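PDB 4R7F: uncharacterized protein from Parabacteroides merdae, which is of unknown function but carries a domain related to the first domain of type 9 secretion system plug proteins, among immunoglobulin-like beta-sandwich domains. Local coordinates for residues Gln187-Asp192 / Asp271-Ile276; Thr16-Val21 / Asn310-Asn315; Asn316-Lys321 / Gln347-Pro352; Ile39-Asp44 / Ile129-Cys134. All coordinates share one frame; numbering follows the deposited sequence.

Interaction 1 (Gln187-Asp192 / Asp271-Ile276). With MG (magnesium ion), chain G.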
loop_
_atom_site.group_PDB
_atom_site.type_symbol
_atom_site.label_atom_id
_atom_site.label_comp_id
_atom_site.label_asym_id
_atom_site.label_seq_id
_atom_site.Cartn_x
_atom_site.Cartn_y
_atom_site.Cartn_z
ATOM N N GLN A 187 3.131 -3.277 15.931
ATOM C CA GLN A 187 2.152 -3.865 15.035
ATOM C C GLN A 187 0.866 -3.084 15.157
ATOM O O GLN A 187 0.399 -2.836 16.278
ATOM C CB GLN A 187 1.883 -5.314 15.424
ATOM C CG GLN A 187 0.957 -6.090 14.516
ATOM C CD GLN A 187 0.625 -7.480 15.071
ATOM O OE1 GLN A 187 0.432 -7.639 16.252
ATOM N NE2 GLN A 187 0.554 -8.487 14.200
ATOM N N ASP A 188 0.301 -2.690 14.011
ATOM C CA ASP A 188 -0.989 -1.975 13.956
ATOM C C ASP A 188 -1.107 -0.885 15.040
ATOM O O ASP A 188 -2.135 -0.757 15.706
ATOM C CB ASP A 188 -2.182 -2.954 14.002
ATOM C CG ASP A 188 -2.134 -3.995 12.881
ATOM O OD1 ASP A 188 -1.621 -3.665 11.804
ATOM O OD2 ASP A 188 -2.571 -5.154 13.079
ATOM N N ASN A 189 -0.030 -0.117 15.209
ATOM C CA ASN A 189 -0.001 0.990 16.155
ATOM C C ASN A 189 -0.340 0.640 17.615
ATOM O O ASN A 189 -0.870 1.475 18.346
ATOM C CB ASN A 189 -0.876 2.127 15.597
ATOM C CG ASN A 189 -0.131 2.918 14.517
ATOM O OD1 ASN A 189 0.841 3.614 14.802
ATOM N ND2 ASN A 189 -0.549 2.763 13.284
ATOM N N ARG A 190 -0.032 -0.598 18.009
ATOM C CA ARG A 190 -0.334 -1.105 19.346
ATOM C C ARG A 190 0.946 -1.067 20.137
ATOM O O ARG A 190 2.000 -1.549 19.669
ATOM C CB ARG A 190 -0.815 -2.545 19.294
ATOM C CG ARG A 190 -2.248 -2.697 18.817
ATOM C CD ARG A 190 -2.612 -4.150 18.485
ATOM N NE ARG A 190 -2.317 -5.037 19.605
ATOM C CZ ARG A 190 -2.335 -6.359 19.522
ATOM N NH1 ARG A 190 -2.604 -6.957 18.375
ATOM N NH2 ARG A 190 -2.081 -7.090 20.592
ATOM N N ARG A 191 0.863 -0.521 21.340
ATOM C CA ARG A 191 1.980 -0.589 22.266
ATOM C C ARG A 191 1.994 -1.833 23.071
ATOM O O ARG A 191 3.033 -2.244 23.513
ATOM C CB ARG A 191 1.979 0.590 23.205
ATOM C CG ARG A 191 2.303 1.880 22.466
ATOM C CD ARG A 191 2.935 2.861 23.424
ATOM N NE ARG A 191 3.052 4.194 22.856
ATOM C CZ ARG A 191 3.514 5.246 23.535
ATOM N NH1 ARG A 191 3.868 5.121 24.818
ATOM N NH2 ARG A 191 3.600 6.431 22.935
ATOM N N ASP A 192 0.844 -2.451 23.275
ATOM C CA ASP A 192 0.767 -3.575 24.203
ATOM C C ASP A 192 1.647 -4.762 23.817
ATOM O O ASP A 192 2.180 -5.443 24.700
ATOM C CB ASP A 192 -0.684 -4.012 24.370
ATOM C CG ASP A 192 -1.262 -4.630 23.097
ATOM O OD1 ASP A 192 -1.613 -3.874 22.178
ATOM O OD2 ASP A 192 -1.392 -5.870 23.034
ATOM N N ASP A 271 -6.654 -1.292 9.675
ATOM C CA ASP A 271 -5.814 -1.705 10.820
ATOM C C ASP A 271 -6.095 -0.990 12.150
ATOM O O ASP A 271 -5.149 -0.571 12.833
ATOM C CB ASP A 271 -4.338 -1.544 10.455
ATOM C CG ASP A 271 -3.892 -2.455 9.296
ATOM O OD1 ASP A 271 -4.520 -3.518 9.030
ATOM O OD2 ASP A 271 -2.851 -2.092 8.678
ATOM N N GLY A 272 -7.386 -0.820 12.463
ATOM C CA GLY A 272 -7.861 -0.333 13.728
ATOM C C GLY A 272 -8.301 1.117 13.693
ATOM O O GLY A 272 -8.808 1.637 14.669
ATOM N N ARG A 273 -8.139 1.772 12.560
ATOM C CA ARG A 273 -8.534 3.165 12.454
ATOM C C ARG A 273 -10.043 3.350 12.401
ATOM O O ARG A 273 -10.816 2.397 12.163
ATOM C CB ARG A 273 -7.915 3.811 11.213
ATOM C CG ARG A 273 -6.403 3.853 11.243
ATOM C CD ARG A 273 -5.838 4.339 9.925
ATOM N NE ARG A 273 -4.393 4.527 10.053
ATOM C CZ ARG A 273 -3.493 3.575 9.873
ATOM N NH1 ARG A 273 -3.867 2.352 9.519
ATOM N NH2 ARG A 273 -2.207 3.849 10.035
ATOM N N PHE A 274 -10.450 4.593 12.645
ATOM C CA PHE A 274 -11.830 5.017 12.447
ATOM C C PHE A 274 -11.855 6.325 11.686
ATOM O O PHE A 274 -10.850 7.026 11.647
ATOM C CB PHE A 274 -12.578 5.149 13.788
ATOM C CG PHE A 274 -12.099 6.277 14.667
ATOM C CD1 PHE A 274 -12.489 7.567 14.432
ATOM C CD2 PHE A 274 -11.293 6.025 15.748
ATOM C CE1 PHE A 274 -12.038 8.576 15.238
ATOM C CE2 PHE A 274 -10.876 7.014 16.575
ATOM C CZ PHE A 274 -11.230 8.295 16.316
ATOM N N PHE A 275 -13.015 6.668 11.120
ATOM C CA PHE A 275 -13.143 7.825 10.254
ATOM C C PHE A 275 -14.466 8.461 10.552
ATOM O O PHE A 275 -15.499 7.804 10.444
ATOM C CB PHE A 275 -13.100 7.393 8.802
ATOM C CG PHE A 275 -11.871 6.616 8.472
ATOM C CD1 PHE A 275 -11.845 5.237 8.640
ATOM C CD2 PHE A 275 -10.710 7.268 8.084
ATOM C CE1 PHE A 275 -10.689 4.518 8.413
ATOM C CE2 PHE A 275 -9.569 6.550 7.831
ATOM C CZ PHE A 275 -9.560 5.176 7.999
ATOM N N ILE A 276 -14.431 9.728 10.944
ATOM C CA ILE A 276 -15.639 10.442 11.324
ATOM C C ILE A 276 -16.326 10.954 10.049
ATOM O O ILE A 276 -15.741 11.692 9.281
ATOM C CB ILE A 276 -15.327 11.587 12.278
ATOM C CG1 ILE A 276 -14.626 11.072 13.554
ATOM C CG2 ILE A 276 -16.596 12.362 12.593
ATOM C CD1 ILE A 276 -15.384 10.025 14.356
HETATM MG MG MG G . -5.523 -5.393 8.464
HETATM O O HOH W 1 -4.770 0.110 15.465
HETATM O O HOH W 2 -2.725 0.821 12.693
HETATM O O HOH W 3 -5.328 -6.650 10.485
#

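Interaction 2 (Thr16-Val21 / Asn310-Asn315)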
loop_
_atom_site.group_PDB
_atom_site.type_symbol
_atom_site.label_atom_id
_atom_site.label_comp_id
_atom_site.label_asym_id
_atom_site.label_seq_id
_atom_site.Cartn_x
_atom_site.Cartn_y
_atom_site.Cartn_z
ATOM N N THR A 16 -12.991 11.277 21.161
ATOM C CA THR A 16 -12.599 11.203 19.749
ATOM C C THR A 16 -11.293 11.920 19.545
ATOM O O THR A 16 -11.110 12.718 18.605
ATOM C CB THR A 16 -13.739 11.743 18.850
ATOM O OG1 THR A 16 -14.976 11.152 19.281
ATOM C CG2 THR A 16 -13.504 11.410 17.408
ATOM N N LEU A 17 -10.376 11.644 20.462
ATOM C CA LEU A 17 -9.007 12.110 20.318
ATOM C C LEU A 17 -8.349 11.410 19.134
ATOM O O LEU A 17 -8.274 10.197 19.107
ATOM C CB LEU A 17 -8.211 11.820 21.564
ATOM C CG LEU A 17 -6.742 12.201 21.516
ATOM C CD1 LEU A 17 -6.575 13.706 21.419
ATOM C CD2 LEU A 17 -6.068 11.681 22.773
ATOM N N GLN A 18 -7.890 12.202 18.174
ATOM C CA GLN A 18 -7.136 11.731 17.032
ATOM C C GLN A 18 -5.798 12.441 16.958
ATOM O O GLN A 18 -5.712 13.656 17.154
ATOM C CB GLN A 18 -7.887 12.032 15.738
ATOM C CG GLN A 18 -9.256 11.393 15.659
ATOM C CD GLN A 18 -9.992 11.729 14.365
ATOM O OE1 GLN A 18 -10.842 12.640 14.312
ATOM N NE2 GLN A 18 -9.681 10.991 13.330
ATOM N N VAL A 19 -4.775 11.646 16.672
ATOM C CA VAL A 19 -3.434 12.081 16.351
ATOM C C VAL A 19 -3.047 11.519 14.968
ATOM O O VAL A 19 -2.932 10.311 14.777
ATOM C CB VAL A 19 -2.463 11.585 17.421
ATOM C CG1 VAL A 19 -1.047 12.067 17.121
ATOM C CG2 VAL A 19 -2.953 12.031 18.795
ATOM N N LYS A 20 -2.873 12.427 14.017
ATOM C CA LYS A 20 -2.639 12.060 12.630
ATOM C C LYS A 20 -1.831 13.154 11.958
ATOM O O LYS A 20 -1.567 14.194 12.557
ATOM C CB LYS A 20 -3.968 11.820 11.912
ATOM C CG LYS A 20 -5.000 12.911 12.119
ATOM C CD LYS A 20 -5.154 13.793 10.890
ATOM C CE LYS A 20 -6.246 13.297 9.954
ATOM N NZ LYS A 20 -6.308 14.174 8.761
ATOM N N VAL A 21 -1.375 12.903 10.735
ATOM C CA VAL A 21 -0.660 13.931 10.012
ATOM C C VAL A 21 -1.706 14.830 9.374
ATOM O O VAL A 21 -2.595 14.341 8.686
ATOM C CB VAL A 21 0.282 13.354 8.963
ATOM C CG1 VAL A 21 0.846 14.474 8.100
ATOM C CG2 VAL A 21 1.400 12.595 9.629
ATOM N N ASN A 310 -10.593 -3.209 21.184
ATOM C CA ASN A 310 -9.326 -2.679 20.771
ATOM C C ASN A 310 -9.454 -1.961 19.427
ATOM O O ASN A 310 -10.196 -2.393 18.534
ATOM C CB ASN A 310 -8.325 -3.826 20.670
ATOM C CG ASN A 310 -6.953 -3.362 20.282
ATOM O OD1 ASN A 310 -6.431 -3.655 19.190
ATOM N ND2 ASN A 310 -6.367 -2.595 21.157
ATOM N N GLY A 311 -8.691 -0.888 19.288
ATOM C CA GLY A 311 -8.662 -0.092 18.049
ATOM C C GLY A 311 -8.390 1.373 18.391
ATOM O O GLY A 311 -8.261 1.721 19.573
ATOM N N GLU A 312 -8.331 2.228 17.368
ATOM C CA GLU A 312 -8.078 3.672 17.510
ATOM C C GLU A 312 -9.217 4.269 18.369
ATOM O O GLU A 312 -9.033 5.224 19.080
ATOM C CB GLU A 312 -7.940 4.379 16.117
ATOM C CG GLU A 312 -7.186 5.741 16.065
ATOM C CD GLU A 312 -7.578 6.694 14.899
ATOM O OE1 GLU A 312 -8.124 6.268 13.862
ATOM O OE2 GLU A 312 -7.357 7.917 15.027
ATOM N N LEU A 313 -10.408 3.681 18.321
ATOM C CA LEU A 313 -11.524 4.175 19.149
ATOM C C LEU A 313 -11.231 4.264 20.661
ATOM O O LEU A 313 -11.859 5.041 21.346
ATOM C CB LEU A 313 -12.788 3.340 18.961
ATOM C CG LEU A 313 -13.010 2.007 19.676
ATOM C CD1 LEU A 313 -14.425 1.510 19.359
ATOM C CD2 LEU A 313 -11.960 0.978 19.248
ATOM N N PHE A 314 -10.320 3.437 21.168
ATOM C CA PHE A 314 -9.806 3.583 22.537
ATOM C C PHE A 314 -8.302 3.897 22.542
ATOM O O PHE A 314 -7.612 3.602 23.511
ATOM C CB PHE A 314 -9.997 2.292 23.286
ATOM C CG PHE A 314 -11.384 2.045 23.697
ATOM C CD1 PHE A 314 -11.930 2.757 24.733
ATOM C CD2 PHE A 314 -12.147 1.078 23.062
ATOM C CE1 PHE A 314 -13.221 2.510 25.137
ATOM C CE2 PHE A 314 -13.446 0.848 23.448
ATOM C CZ PHE A 314 -13.980 1.554 24.493
ATOM N N ASN A 315 -7.790 4.461 21.446
ATOM C CA ASN A 315 -6.369 4.791 21.333
ATOM C C ASN A 315 -5.466 3.575 21.550
ATOM O O ASN A 315 -4.327 3.687 22.032
ATOM C CB ASN A 315 -6.036 5.910 22.325
ATOM C CG ASN A 315 -6.926 7.123 22.131
ATOM O OD1 ASN A 315 -7.801 7.440 22.959
ATOM N ND2 ASN A 315 -6.720 7.797 21.023
HETATM O O HOH W 4 -10.493 8.992 22.158
HETATM O O HOH W 5 -7.420 9.326 12.787
HETATM O O HOH W 6 -5.313 8.627 16.491
#

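Interaction 3 (Asn316-Lys321 / Gln347-Pro352)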
loop_
_atom_site.group_PDB
_atom_site.type_symbol
_atom_site.label_atom_id
_atom_site.label_comp_id
_atom_site.label_asym_id
_atom_site.label_seq_id
_atom_site.Cartn_x
_atom_site.Cartn_y
_atom_site.Cartn_z
ATOM N N ASN A 316 -5.985 2.397 21.211
ATOM C CA ASN A 316 -5.241 1.161 21.465
ATOM C C ASN A 316 -4.705 0.997 22.916
ATOM O O ASN A 316 -3.709 0.351 23.148
ATOM C CB ASN A 316 -4.146 0.990 20.414
ATOM C CG ASN A 316 -4.711 0.607 19.054
ATOM O OD1 ASN A 316 -5.671 -0.146 18.949
ATOM N ND2 ASN A 316 -4.140 1.148 18.027
ATOM N N VAL A 317 -5.426 1.564 23.882
ATOM C CA VAL A 317 -5.143 1.380 25.300
ATOM C C VAL A 317 -5.959 0.215 25.870
ATOM O O VAL A 317 -7.173 0.142 25.703
ATOM C CB VAL A 317 -5.436 2.706 26.054
ATOM C CG1 VAL A 317 -5.298 2.592 27.579
ATOM C CG2 VAL A 317 -4.548 3.815 25.497
ATOM N N LEU A 318 -5.259 -0.694 26.538
ATOM C CA LEU A 318 -5.864 -1.810 27.240
ATOM C C LEU A 318 -5.873 -1.425 28.699
ATOM O O LEU A 318 -4.849 -1.512 29.370
ATOM C CB LEU A 318 -5.066 -3.108 27.034
ATOM C CG LEU A 318 -4.851 -3.476 25.562
ATOM C CD1 LEU A 318 -4.111 -4.802 25.504
ATOM C CD2 LEU A 318 -6.187 -3.576 24.863
ATOM N N ASP A 319 -7.047 -0.979 29.164
ATOM C CA ASP A 319 -7.293 -0.619 30.543
ATOM C C ASP A 319 -8.812 -0.741 30.887
ATOM O O ASP A 319 -9.596 -1.315 30.140
ATOM C CB ASP A 319 -6.762 0.803 30.783
ATOM C CG ASP A 319 -7.649 1.913 30.144
ATOM O OD1 ASP A 319 -8.636 1.598 29.402
ATOM O OD2 ASP A 319 -7.336 3.122 30.380
ATOM N N GLU A 320 -9.214 -0.180 32.014
ATOM C CA GLU A 320 -10.565 -0.339 32.538
ATOM C C GLU A 320 -11.598 0.298 31.648
ATOM O O GLU A 320 -12.749 -0.035 31.754
ATOM C CB GLU A 320 -10.689 0.318 33.925
ATOM C CG GLU A 320 -9.842 -0.367 34.993
ATOM C CD GLU A 320 -8.410 0.180 35.161
ATOM O OE1 GLU A 320 -7.964 1.118 34.417
ATOM O OE2 GLU A 320 -7.734 -0.376 36.061
ATOM N N LYS A 321 -11.197 1.254 30.823
ATOM C CA LYS A 321 -12.114 1.841 29.891
ATOM C C LYS A 321 -12.437 0.900 28.773
ATOM O O LYS A 321 -13.542 0.950 28.294
ATOM C CB LYS A 321 -11.563 3.111 29.258
ATOM C CG LYS A 321 -11.145 4.213 30.215
ATOM C CD LYS A 321 -10.904 5.463 29.346
ATOM C CE LYS A 321 -9.615 6.210 29.657
ATOM N NZ LYS A 321 -8.370 5.470 29.308
ATOM N N GLN A 347 -11.579 -4.740 17.213
ATOM C CA GLN A 347 -11.400 -6.147 17.474
ATOM C C GLN A 347 -11.351 -6.369 18.966
ATOM O O GLN A 347 -11.368 -5.425 19.785
ATOM C CB GLN A 347 -10.118 -6.647 16.836
ATOM C CG GLN A 347 -8.895 -6.119 17.519
ATOM C CD GLN A 347 -7.587 -6.574 16.887
ATOM O OE1 GLN A 347 -7.543 -7.442 16.013
ATOM N NE2 GLN A 347 -6.498 -5.977 17.346
ATOM N N TYR A 348 -11.251 -7.635 19.308
ATOM C CA TYR A 348 -11.328 -8.085 20.658
ATOM C C TYR A 348 -10.040 -8.818 21.007
ATOM O O TYR A 348 -9.714 -9.832 20.407
ATOM C CB TYR A 348 -12.512 -9.039 20.796
ATOM C CG TYR A 348 -13.884 -8.418 20.581
ATOM C CD1 TYR A 348 -14.467 -7.546 21.519
ATOM C CD2 TYR A 348 -14.631 -8.757 19.472
ATOM C CE1 TYR A 348 -15.735 -7.028 21.313
ATOM C CE2 TYR A 348 -15.881 -8.233 19.263
ATOM C CZ TYR A 348 -16.433 -7.372 20.161
ATOM O OH TYR A 348 -17.705 -6.909 19.891
ATOM N N LEU A 349 -9.323 -8.304 21.992
ATOM C CA LEU A 349 -8.084 -8.908 22.414
ATOM C C LEU A 349 -8.277 -9.532 23.781
ATOM O O LEU A 349 -8.967 -8.992 24.610
ATOM C CB LEU A 349 -6.985 -7.856 22.508
ATOM C CG LEU A 349 -6.505 -7.176 21.235
ATOM C CD1 LEU A 349 -5.370 -6.218 21.606
ATOM C CD2 LEU A 349 -6.016 -8.199 20.227
ATOM N N PHE A 350 -7.635 -10.664 23.984
ATOM C CA PHE A 350 -7.551 -11.348 25.249
ATOM C C PHE A 350 -6.205 -11.028 25.928
ATOM O O PHE A 350 -5.153 -11.162 25.309
ATOM C CB PHE A 350 -7.628 -12.858 24.961
ATOM C CG PHE A 350 -7.530 -13.715 26.162
ATOM C CD1 PHE A 350 -8.563 -13.757 27.085
ATOM C CD2 PHE A 350 -6.405 -14.491 26.380
ATOM C CE1 PHE A 350 -8.473 -14.555 28.220
ATOM C CE2 PHE A 350 -6.311 -15.293 27.505
ATOM C CZ PHE A 350 -7.354 -15.335 28.417
ATOM N N VAL A 351 -6.232 -10.663 27.200
ATOM C CA VAL A 351 -5.001 -10.436 27.977
ATOM C C VAL A 351 -4.986 -11.466 29.091
ATOM O O VAL A 351 -5.859 -11.422 29.962
ATOM C CB VAL A 351 -4.957 -9.034 28.592
ATOM C CG1 VAL A 351 -3.669 -8.836 29.373
ATOM C CG2 VAL A 351 -5.089 -7.978 27.511
ATOM N N PRO A 352 -4.037 -12.427 29.044
ATOM C CA PRO A 352 -3.904 -13.492 30.042
ATOM C C PRO A 352 -3.642 -12.856 31.384
ATOM O O PRO A 352 -3.110 -11.761 31.414
ATOM C CB PRO A 352 -2.677 -14.321 29.574
ATOM C CG PRO A 352 -2.396 -13.869 28.217
ATOM C CD PRO A 352 -2.990 -12.501 28.019
#

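Interaction 4 (Ile39-Asp44 / Ile129-Cys134)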
loop_
_atom_site.group_PDB
_atom_site.type_symbol
_atom_site.label_atom_id
_atom_site.label_comp_id
_atom_site.label_asym_id
_atom_site.label_seq_id
_atom_site.Cartn_x
_atom_site.Cartn_y
_atom_site.Cartn_z
ATOM N N ILE A 39 1.731 17.539 12.627
ATOM C CA ILE A 39 0.823 16.679 13.377
ATOM C C ILE A 39 -0.435 17.436 13.745
ATOM O O ILE A 39 -0.363 18.594 14.167
ATOM C CB ILE A 39 1.465 16.159 14.666
ATOM C CG1 ILE A 39 2.526 15.126 14.322
ATOM C CG2 ILE A 39 0.423 15.492 15.543
ATOM C CD1 ILE A 39 1.976 13.777 13.886
ATOM N N GLU A 40 -1.576 16.767 13.587
ATOM C CA GLU A 40 -2.849 17.295 13.976
ATOM C C GLU A 40 -3.359 16.510 15.181
ATOM O O GLU A 40 -3.508 15.291 15.124
ATOM C CB GLU A 40 -3.852 17.184 12.843
ATOM C CG GLU A 40 -5.273 17.633 13.209
ATOM C CD GLU A 40 -6.246 17.561 12.027
ATOM O OE1 GLU A 40 -5.814 17.175 10.934
ATOM O OE2 GLU A 40 -7.444 17.883 12.173
ATOM N N ILE A 41 -3.653 17.239 16.252
ATOM C CA ILE A 41 -4.343 16.723 17.398
ATOM C C ILE A 41 -5.754 17.264 17.352
ATOM O O ILE A 41 -5.975 18.443 17.416
ATOM C CB ILE A 41 -3.658 17.137 18.701
ATOM C CG1 ILE A 41 -2.345 16.377 18.844
ATOM C CG2 ILE A 41 -4.575 16.848 19.872
ATOM C CD1 ILE A 41 -1.272 17.135 19.568
ATOM N N ASN A 42 -6.705 16.362 17.244
ATOM C CA ASN A 42 -8.104 16.688 17.118
ATOM C C ASN A 42 -8.950 15.967 18.208
ATOM O O ASN A 42 -8.775 14.773 18.492
ATOM C CB ASN A 42 -8.540 16.263 15.728
ATOM C CG ASN A 42 -9.823 16.923 15.299
ATOM O OD1 ASN A 42 -10.890 16.692 15.871
ATOM N ND2 ASN A 42 -9.722 17.774 14.308
ATOM N N PHE A 43 -9.883 16.680 18.807
ATOM C CA PHE A 43 -10.666 16.122 19.870
ATOM C C PHE A 43 -11.900 16.942 20.091
ATOM O O PHE A 43 -11.936 18.091 19.684
ATOM C CB PHE A 43 -9.834 16.059 21.164
ATOM C CG PHE A 43 -9.492 17.390 21.755
ATOM C CD1 PHE A 43 -8.349 18.050 21.371
ATOM C CD2 PHE A 43 -10.298 17.967 22.725
ATOM C CE1 PHE A 43 -8.008 19.279 21.940
ATOM C CE2 PHE A 43 -9.969 19.198 23.298
ATOM C CZ PHE A 43 -8.816 19.853 22.909
ATOM N N ASP A 44 -12.902 16.352 20.743
ATOM C CA ASP A 44 -14.097 17.073 21.118
ATOM C C ASP A 44 -14.145 17.266 22.625
ATOM O O ASP A 44 -13.751 16.398 23.370
ATOM C CB ASP A 44 -15.341 16.311 20.694
ATOM C CG ASP A 44 -15.525 16.257 19.206
ATOM O OD1 ASP A 44 -15.008 17.128 18.479
ATOM O OD2 ASP A 44 -16.202 15.306 18.768
ATOM N N ILE A 129 -4.255 16.919 34.156
ATOM C CA ILE A 129 -4.098 16.631 32.738
ATOM C C ILE A 129 -5.329 15.865 32.276
ATOM O O ILE A 129 -5.644 14.806 32.847
ATOM C CB ILE A 129 -2.852 15.763 32.443
ATOM C CG1 ILE A 129 -1.555 16.457 32.898
ATOM C CG2 ILE A 129 -2.774 15.441 30.957
ATOM C CD1 ILE A 129 -1.445 17.905 32.478
ATOM N N ILE A 130 -6.010 16.397 31.248
ATOM C CA ILE A 130 -7.192 15.747 30.709
ATOM C C ILE A 130 -6.948 14.738 29.585
ATOM O O ILE A 130 -7.773 13.840 29.379
ATOM C CB ILE A 130 -8.272 16.753 30.242
ATOM C CG1 ILE A 130 -7.794 17.618 29.093
ATOM C CG2 ILE A 130 -8.740 17.603 31.417
ATOM C CD1 ILE A 130 -8.889 18.511 28.573
ATOM N N PHE A 131 -5.878 14.927 28.813
ATOM C CA PHE A 131 -5.392 13.903 27.892
ATOM C C PHE A 131 -3.948 14.165 27.521
ATOM O O PHE A 131 -3.454 15.258 27.677
ATOM C CB PHE A 131 -6.275 13.788 26.658
ATOM C CG PHE A 131 -6.104 14.891 25.640
ATOM C CD1 PHE A 131 -5.042 14.875 24.751
ATOM C CD2 PHE A 131 -7.054 15.892 25.524
ATOM C CE1 PHE A 131 -4.899 15.848 23.782
ATOM C CE2 PHE A 131 -6.925 16.875 24.554
ATOM C CZ PHE A 131 -5.852 16.859 23.690
ATOM N N THR A 132 -3.294 13.119 27.062
ATOM C CA THR A 132 -1.977 13.154 26.467
ATOM C C THR A 132 -2.088 12.675 25.013
ATOM O O THR A 132 -2.747 11.684 24.734
ATOM C CB THR A 132 -1.075 12.229 27.281
ATOM O OG1 THR A 132 -1.091 12.690 28.623
ATOM C CG2 THR A 132 0.336 12.241 26.790
ATOM N N ALA A 133 -1.496 13.414 24.080
ATOM C CA ALA A 133 -1.384 12.977 22.689
ATOM C C ALA A 133 0.076 12.857 22.308
ATOM O O ALA A 133 0.862 13.761 22.547
ATOM C CB ALA A 133 -2.067 13.933 21.769
ATOM N N CYS A 134 0.440 11.710 21.744
ATOM C CA CYS A 134 1.838 11.351 21.531
ATOM C C CYS A 134 2.140 11.172 20.036
ATOM O O CYS A 134 1.361 10.541 19.319
ATOM C CB CYS A 134 2.141 10.029 22.244
ATOM S SG CYS A 134 2.333 10.128 24.020
#

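Interaction 1 (Gln187-Asp192 / Asp271-Ile276)
Asp188 and Asp271 meet where a type I' beta turn, Gln187 to Arg190, presses against the loop that binds magnesium. In this tight, buried half the two side chains cross at about a right angle, with Asp188 OD1 3.6 Å from CG of Asp271 and the carboxylate planes 29° apart. Two acidic groups this close would probably repel, but each has a partner: Asp188 OD1 accepts from the backbone N of Glu373, while Asp271 OD1 binds magnesium at 2.2 Å, a site completed by Glu223, Asp269, Gln371 and water. The turn needs left-handed backbone angles at its two middle residues, which Asp188 and Asn189 tolerate. Gly272 suits its place because a CB there would jam against the preceding carbonyl oxygen. The looser half is partly exposed. Asn189 ND2 lies 3.8 Å from NH2 of Arg273 with amide and guanidinium planes 88° apart, so they merely pass each other; the Asn189 amide finds its strongest partner in Glu28, Arg273 NH2 donates to Ser27 O, and NH1 is held by Gln270 O and Glu373. One water sits between Asp188 O and Asp271 O; another accepts from Asn189 ND2 at 3.0 Å and donates to Asp271 O at 2.8 Å.

Interaction 2 (Thr16-Val21 / Asn310-Asn315)
Glu312 reaches toward strand 16-21 from a short 3-10 turn and meets Gln18. Its CB points to the strand, and with CG anti to the backbone N (chi1 -158°) the extended chain carries CD straight on, CB and CG spanning the distance. At the tip the oxygens divide. OE1 accepts from the backbone N of Phe274, while OE2 lies 4.0 Å from CG of Gln18 and accepts hydrogen bonds from two waters. One, 2.6 Å from OE2, accepts from Gln18 NE2; the other accepts from Val19 N, 3.1 Å away. This holds for one of the two conformers modelled for Glu312. Asn315 ND2 gives a weak hydrogen bond to Leu17 O (3.4 Å), and its OD1 shares a water with Leu17 N. A carboxylate and an amide suit a place where they answer, directly or through water, backbone groups of Leu17 and Val19. Such a hydrated seam along an outer strand of a four-stranded antiparallel sheet is consistent with an interface between immunoglobulin-like domains.

Interaction 3 (Asn316-Lys321 / Gln347-Pro352)
Leu318 sits on an irregular loop that approaches strand 347-352 without any hydrogen bond between them, its CA 8.7 Å from that of Val351. The contact is made by branched aliphatic side chains. With CG beside the backbone N (chi1 -55°), Leu318 directs its fork to the strand and each methyl finds a different partner. CD1 touches Val351 CG2 at 3.9 Å, the two side chains crossing aslant, while CD2 lies more loosely against Leu349 CD1 at 4.3 Å. Leu349 and Val351 alternate with Phe350, so they share the strand face that looks to the loop while Phe350 turns the other way. Strand 342-352 belongs to an antiparallel sheet, where it pairs with strand 305-310; Tyr308 of that neighbour touches both Leu318 and Val351. Leucine suits the loop position because its two methyls can spread over two residues of the strand. Just beyond it the loop bends in an Asx turn: Asp319 OD1 accepts from Lys321 N at 2.9 Å, met from 65° out of the carboxylate plane. The other oxygen, OD2, offers its syn lone pair to Lys321 NZ at 2.8 Å, and that ammonium group also forms a salt bridge with Asp8.

Interaction 4 (Ile39-Asp44 / Ile129-Cys134)
Phe43 and Phe131 both place CG between the backbone N and the carbonyl carbon (chi1 68° and 76°), which brings the two rings against each other. They form an edge-to-face, T-shaped pair: Phe131 brings its CE2 over the centre of the Phe43 ring, 3.6 Å above the plane. The centroids are 4.8 Å apart and the planes meet at 63°. Next to them, Ile41 CG2 touches Phe131 CZ at 4.0 Å, and CG1 of Ile41 lies 3.8 Å from CB of Ala133. All four residues are buried in the middle of a beta sandwich, in keeping with an immunoglobulin-like fold, where strand 39-46 of a four-stranded antiparallel sheet faces strand 129-138 of the opposing mixed sheet. Residue size follows the spacing: the small alanine sits where CA atoms of Ile41 and Ala133 come within 7.1 Å, whereas the two rings fill the 9.9 Å between CA atoms of Phe43 and Phe131. Were Phe43 replaced by an alanine, the edge of Phe131 would probably face a gap and Tyr99 would lose its stacking partner. On the other face of strand 39-44, Asn42 ND2 donates to Glu40 OE2.

Overall arrangement
Interaction 4 is the fully buried, apolar member, joining the facing sheets of one sandwich by rings and aliphatic groups. Interaction 2 shares its sheet, since strands 14-21 and 39-46 are hydrogen-bonded neighbours, yet it uses that sheet's edge and relies on a carboxylate, amides and water. Interactions 1 and 2 touch through a probable hydrogen bond from Glu312 N to Gly272 O, which joins the metal-binding loop to the 3-10 turn; both are partly buried and polar. Interaction 3, apolar and largely buried, is made by a loop on a strand; it reaches the same sheet as interaction 1, and Leu318 packs on Asp192. Interactions 3 and 4 do not touch, their centres about 21 Å apart.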